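Local coordinates for methanol--corrinoid protein (Methanosarcina barkeri, PDB 2I2X) that carries a corrinoid cofactor that accepts the methyl group of methanol, with the help of MtaB, and passes it on toward coenzyme M through MtaA, at residues B[188-199]-B[213-224]. Sequence-based numbering, arbitrary orientation.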
loop_
_atom_site.group_PDB
_atom_site.type_symbol
_atom_site.label_atom_id
_atom_site.label_comp_id
_atom_site.label_asym_id
_atom_site.label_seq_id
_atom_site.Cartn_x
_atom_site.Cartn_y
_atom_site.Cartn_z
ATOM N N MET B 188 -18.844 -4.277 -11.890
ATOM C CA MET B 188 -19.784 -4.387 -10.765
ATOM C C MET B 188 -21.041 -3.549 -10.987
ATOM O O MET B 188 -22.093 -3.841 -10.432
ATOM C CB MET B 188 -19.110 -3.967 -9.454
ATOM C CG MET B 188 -18.272 -2.683 -9.615
ATOM S SD MET B 188 -17.452 -2.144 -8.098
ATOM C CE MET B 188 -17.026 -0.442 -8.522
ATOM N N TYR B 189 -20.909 -2.510 -11.809
ATOM C CA TYR B 189 -22.017 -1.617 -12.109
ATOM C C TYR B 189 -23.135 -2.219 -12.977
ATOM O O TYR B 189 -24.188 -1.598 -13.145
ATOM C CB TYR B 189 -21.508 -0.280 -12.669
ATOM C CG TYR B 189 -21.258 0.729 -11.569
ATOM C CD1 TYR B 189 -20.032 1.394 -11.455
ATOM C CD2 TYR B 189 -22.248 0.992 -10.609
ATOM C CE1 TYR B 189 -19.810 2.319 -10.419
ATOM C CE2 TYR B 189 -22.044 1.909 -9.573
ATOM C CZ TYR B 189 -20.830 2.566 -9.480
ATOM O OH TYR B 189 -20.646 3.467 -8.449
ATOM N N ALA B 190 -22.917 -3.424 -13.502
ATOM C CA ALA B 190 -23.947 -4.125 -14.261
ATOM C C ALA B 190 -25.051 -4.619 -13.337
ATOM O O ALA B 190 -26.084 -5.095 -13.805
ATOM C CB ALA B 190 -23.349 -5.277 -15.049
ATOM N N PHE B 191 -24.833 -4.507 -12.028
ATOM C CA PHE B 191 -25.874 -4.822 -11.050
ATOM C C PHE B 191 -26.924 -3.704 -11.047
ATOM O O PHE B 191 -28.114 -3.969 -10.864
ATOM C CB PHE B 191 -25.299 -5.001 -9.637
ATOM C CG PHE B 191 -24.418 -6.228 -9.456
ATOM C CD1 PHE B 191 -24.374 -7.248 -10.405
ATOM C CD2 PHE B 191 -23.644 -6.366 -8.297
ATOM C CE1 PHE B 191 -23.562 -8.374 -10.207
ATOM C CE2 PHE B 191 -22.838 -7.486 -8.096
ATOM C CZ PHE B 191 -22.800 -8.492 -9.050
ATOM N N LYS B 192 -26.455 -2.461 -11.228
ATOM C CA LYS B 192 -27.306 -1.290 -11.479
ATOM C C LYS B 192 -28.322 -1.649 -12.538
ATOM O O LYS B 192 -29.497 -1.840 -12.227
ATOM C CB LYS B 192 -26.473 -0.097 -11.988
ATOM C CG LYS B 192 -26.283 1.081 -11.032
ATOM C CD LYS B 192 -27.430 2.080 -11.120
ATOM C CE LYS B 192 -27.511 2.924 -9.854
ATOM N NZ LYS B 192 -28.906 3.385 -9.589
ATOM N N GLU B 193 -27.853 -1.765 -13.781
ATOM C CA GLU B 193 -28.706 -2.106 -14.915
ATOM C C GLU B 193 -29.717 -3.184 -14.580
ATOM O O GLU B 193 -30.913 -2.973 -14.761
ATOM C CB GLU B 193 -27.877 -2.530 -16.122
ATOM C CG GLU B 193 -27.774 -1.464 -17.191
ATOM C CD GLU B 193 -27.132 -1.988 -18.465
ATOM O OE1 GLU B 193 -25.879 -2.103 -18.496
ATOM O OE2 GLU B 193 -27.884 -2.277 -19.430
ATOM N N VAL B 194 -29.234 -4.315 -14.067
ATOM C CA VAL B 194 -30.094 -5.445 -13.694
ATOM C C VAL B 194 -31.182 -5.050 -12.689
ATOM O O VAL B 194 -32.361 -5.270 -12.948
ATOM C CB VAL B 194 -29.272 -6.662 -13.187
ATOM C CG1 VAL B 194 -30.179 -7.725 -12.579
ATOM C CG2 VAL B 194 -28.461 -7.258 -14.329
ATOM N N ASN B 195 -30.782 -4.453 -11.568
ATOM C CA ASN B 195 -31.719 -4.045 -10.520
ATOM C C ASN B 195 -32.830 -3.104 -11.005
ATOM O O ASN B 195 -34.015 -3.389 -10.821
ATOM C CB ASN B 195 -30.970 -3.419 -9.342
ATOM C CG ASN B 195 -31.904 -2.780 -8.340
ATOM O OD1 ASN B 195 -32.276 -1.614 -8.473
ATOM N ND2 ASN B 195 -32.287 -3.541 -7.328
ATOM N N ASP B 196 -32.423 -1.986 -11.609
ATOM C CA ASP B 196 -33.338 -0.994 -12.173
ATOM C C ASP B 196 -34.283 -1.639 -13.169
ATOM O O ASP B 196 -35.492 -1.436 -13.103
ATOM C CB ASP B 196 -32.565 0.133 -12.876
ATOM C CG ASP B 196 -31.662 0.909 -11.936
ATOM O OD1 ASP B 196 -31.606 0.581 -10.733
ATOM O OD2 ASP B 196 -31.002 1.853 -12.407
ATOM N N MET B 197 -33.721 -2.435 -14.074
ATOM C CA MET B 197 -34.472 -3.049 -15.162
ATOM C C MET B 197 -35.370 -4.217 -14.714
ATOM O O MET B 197 -36.057 -4.828 -15.532
ATOM C CB MET B 197 -33.498 -3.499 -16.247
ATOM C CG MET B 197 -34.086 -3.608 -17.628
ATOM S SD MET B 197 -33.404 -5.045 -18.455
ATOM C CE MET B 197 -33.519 -6.247 -17.129
ATOM N N LEU B 198 -35.362 -4.523 -13.420
ATOM C CA LEU B 198 -36.313 -5.473 -12.855
ATOM C C LEU B 198 -37.458 -4.727 -12.199
ATOM O O LEU B 198 -38.615 -5.109 -12.345
ATOM C CB LEU B 198 -35.647 -6.409 -11.846
ATOM C CG LEU B 198 -34.804 -7.588 -12.346
ATOM C CD1 LEU B 198 -34.527 -8.540 -11.187
ATOM C CD2 LEU B 198 -35.462 -8.343 -13.507
ATOM N N LEU B 199 -37.111 -3.667 -11.472
ATOM C CA LEU B 199 -38.079 -2.738 -10.892
ATOM C C LEU B 199 -38.870 -1.990 -11.974
ATOM O O LEU B 199 -40.076 -1.777 -11.827
ATOM C CB LEU B 199 -37.370 -1.719 -9.993
ATOM C CG LEU B 199 -36.519 -2.159 -8.800
ATOM C CD1 LEU B 199 -35.836 -0.933 -8.198
ATOM C CD2 LEU B 199 -37.359 -2.903 -7.758
ATOM N N ALA B 213 -15.061 -7.970 -6.396
ATOM C CA ALA B 213 -15.149 -6.519 -6.545
ATOM C C ALA B 213 -16.280 -5.891 -5.737
ATOM O O ALA B 213 -16.450 -4.677 -5.753
ATOM C CB ALA B 213 -15.293 -6.150 -8.005
ATOM N N VAL B 214 -17.041 -6.714 -5.026
ATOM C CA VAL B 214 -18.272 -6.262 -4.387
ATOM C C VAL B 214 -18.275 -6.400 -2.862
ATOM O O VAL B 214 -17.782 -7.398 -2.311
ATOM C CB VAL B 214 -19.517 -6.952 -5.054
ATOM C CG1 VAL B 214 -20.463 -7.595 -4.035
ATOM C CG2 VAL B 214 -20.239 -5.970 -5.947
ATOM N N ASN B 215 -18.834 -5.386 -2.197
ATOM C CA ASN B 215 -19.069 -5.416 -0.748
ATOM C C ASN B 215 -20.483 -4.962 -0.356
ATOM O O ASN B 215 -21.293 -4.599 -1.224
ATOM C CB ASN B 215 -17.980 -4.643 0.034
ATOM C CG ASN B 215 -17.990 -3.139 -0.236
ATOM O OD1 ASN B 215 -18.955 -2.575 -0.764
ATOM N ND2 ASN B 215 -16.903 -2.482 0.143
ATOM N N GLN B 216 -20.755 -4.981 0.952
ATOM C CA GLN B 216 -22.095 -4.770 1.513
ATOM C C GLN B 216 -22.725 -3.412 1.184
ATOM O O GLN B 216 -23.884 -3.338 0.779
ATOM C CB GLN B 216 -22.054 -4.983 3.027
ATOM C CG GLN B 216 -23.420 -5.109 3.675
ATOM C CD GLN B 216 -23.350 -5.027 5.186
ATOM O OE1 GLN B 216 -23.623 -3.980 5.777
ATOM N NE2 GLN B 216 -22.966 -6.126 5.820
ATOM N N ASP B 217 -21.950 -2.349 1.365
ATOM C CA ASP B 217 -22.400 -0.987 1.072
ATOM C C ASP B 217 -22.715 -0.781 -0.409
ATOM O O ASP B 217 -23.650 -0.043 -0.754
ATOM C CB ASP B 217 -21.370 0.042 1.554
ATOM C CG ASP B 217 -21.235 0.064 3.069
ATOM O OD1 ASP B 217 -22.281 0.076 3.760
ATOM O OD2 ASP B 217 -20.087 0.063 3.567
ATOM N N PHE B 218 -21.949 -1.443 -1.278
ATOM C CA PHE B 218 -22.224 -1.391 -2.709
ATOM C C PHE B 218 -23.577 -2.014 -3.084
ATOM O O PHE B 218 -24.340 -1.410 -3.836
ATOM C CB PHE B 218 -21.086 -2.011 -3.531
ATOM C CG PHE B 218 -21.268 -1.848 -5.011
ATOM C CD1 PHE B 218 -20.935 -0.652 -5.635
ATOM C CD2 PHE B 218 -21.802 -2.878 -5.777
ATOM C CE1 PHE B 218 -21.117 -0.486 -7.000
ATOM C CE2 PHE B 218 -21.988 -2.723 -7.142
ATOM C CZ PHE B 218 -21.645 -1.520 -7.757
ATOM N N VAL B 219 -23.880 -3.202 -2.563
ATOM C CA VAL B 219 -25.130 -3.883 -2.928
ATOM C C VAL B 219 -26.366 -3.233 -2.287
ATOM O O VAL B 219 -27.472 -3.322 -2.826
ATOM C CB VAL B 219 -25.094 -5.408 -2.620
ATOM C CG1 VAL B 219 -23.805 -6.030 -3.133
ATOM C CG2 VAL B 219 -25.242 -5.666 -1.137
ATOM N N SER B 220 -26.155 -2.576 -1.145
ATOM C CA SER B 220 -27.214 -1.895 -0.405
ATOM C C SER B 220 -27.784 -0.685 -1.144
ATOM O O SER B 220 -28.947 -0.339 -0.944
ATOM C CB SER B 220 -26.727 -1.478 0.984
ATOM O OG SER B 220 -26.550 -2.612 1.814
ATOM N N GLN B 221 -26.985 -0.049 -2.001
ATOM C CA GLN B 221 -27.480 1.087 -2.795
ATOM C C GLN B 221 -28.555 0.711 -3.850
ATOM O O GLN B 221 -29.236 1.588 -4.388
ATOM C CB GLN B 221 -26.322 1.888 -3.412
ATOM C CG GLN B 221 -25.724 1.303 -4.682
ATOM C CD GLN B 221 -24.567 2.127 -5.220
ATOM O OE1 GLN B 221 -24.569 3.356 -5.122
ATOM N NE2 GLN B 221 -23.569 1.452 -5.794
ATOM N N PHE B 222 -28.701 -0.587 -4.131
ATOM C CA PHE B 222 -29.772 -1.099 -5.004
ATOM C C PHE B 222 -30.873 -1.723 -4.157
ATOM O O PHE B 222 -30.590 -2.396 -3.161
ATOM C CB PHE B 222 -29.238 -2.128 -6.012
ATOM C CG PHE B 222 -27.939 -1.728 -6.655
ATOM C CD1 PHE B 222 -26.785 -2.469 -6.430
ATOM C CD2 PHE B 222 -27.866 -0.594 -7.462
ATOM C CE1 PHE B 222 -25.580 -2.094 -7.010
ATOM C CE2 PHE B 222 -26.675 -0.212 -8.037
ATOM C CZ PHE B 222 -25.522 -0.963 -7.816
ATOM N N ALA B 223 -32.122 -1.502 -4.565
ATOM C CA ALA B 223 -33.281 -1.880 -3.764
ATOM C C ALA B 223 -33.438 -3.396 -3.596
ATOM O O ALA B 223 -33.817 -3.869 -2.518
ATOM C CB ALA B 223 -34.555 -1.260 -4.339
ATOM N N LEU B 224 -33.135 -4.146 -4.657
ATOM C CA LEU B 224 -33.338 -5.599 -4.675
ATOM C C LEU B 224 -32.137 -6.364 -4.136
ATOM O O LEU B 224 -32.204 -7.587 -3.954
ATOM C CB LEU B 224 -33.661 -6.083 -6.093
ATOM C CG LEU B 224 -34.949 -5.580 -6.754
ATOM C CD1 LEU B 224 -34.900 -5.798 -8.256
ATOM C CD2 LEU B 224 -36.174 -6.236 -6.153
#
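Phe218 has the sulfur of Met188 over one face, a Met-aromatic contact with SD 4.4 Å from the centroid of the Phe218 ring. An edge of Phe218 points at the face of Tyr189 in a T-shaped pair, planes at 61°. The Phe222 ring lies between backbone and side chain: Lys192 N sits over one face near the rim, and Gln221 CG covers the centre of the other. Lys192 CE and Phe218 CE2 lie at its edge. Phe222 CG is anti to its carbonyl carbon (chi1 -44°), which brings Phe222 CE2 within 3.3 Å of Lys192 CG. Phe191 CE2 meets Val214 CG2 at 3.7 Å, and Phe207 packs edge-to-face on Phe191. Leu198 CB reaches Leu224 CD1, and Leu199 CD2 lies 3.7 Å from Leu224 CG. The Asn195 amide is wedged against Phe222 CB and the backbone at Ala223 and Leu224. Cut back to an alanine, Asn195 loses this amide, which would probably leave a gap there and that backbone without its polar neighbour. Asn215 OD1 caps helix 216-220, 3.2 Å from Phe218 N. The contact joins two neighbouring crossover helices of the Rossmann-like B12-binding domain. Mainly aromatic and aliphatic packing holds them together, with Tyr189, Lys192 and Leu199 as an exposed margin and Ala213 at the cofactor end.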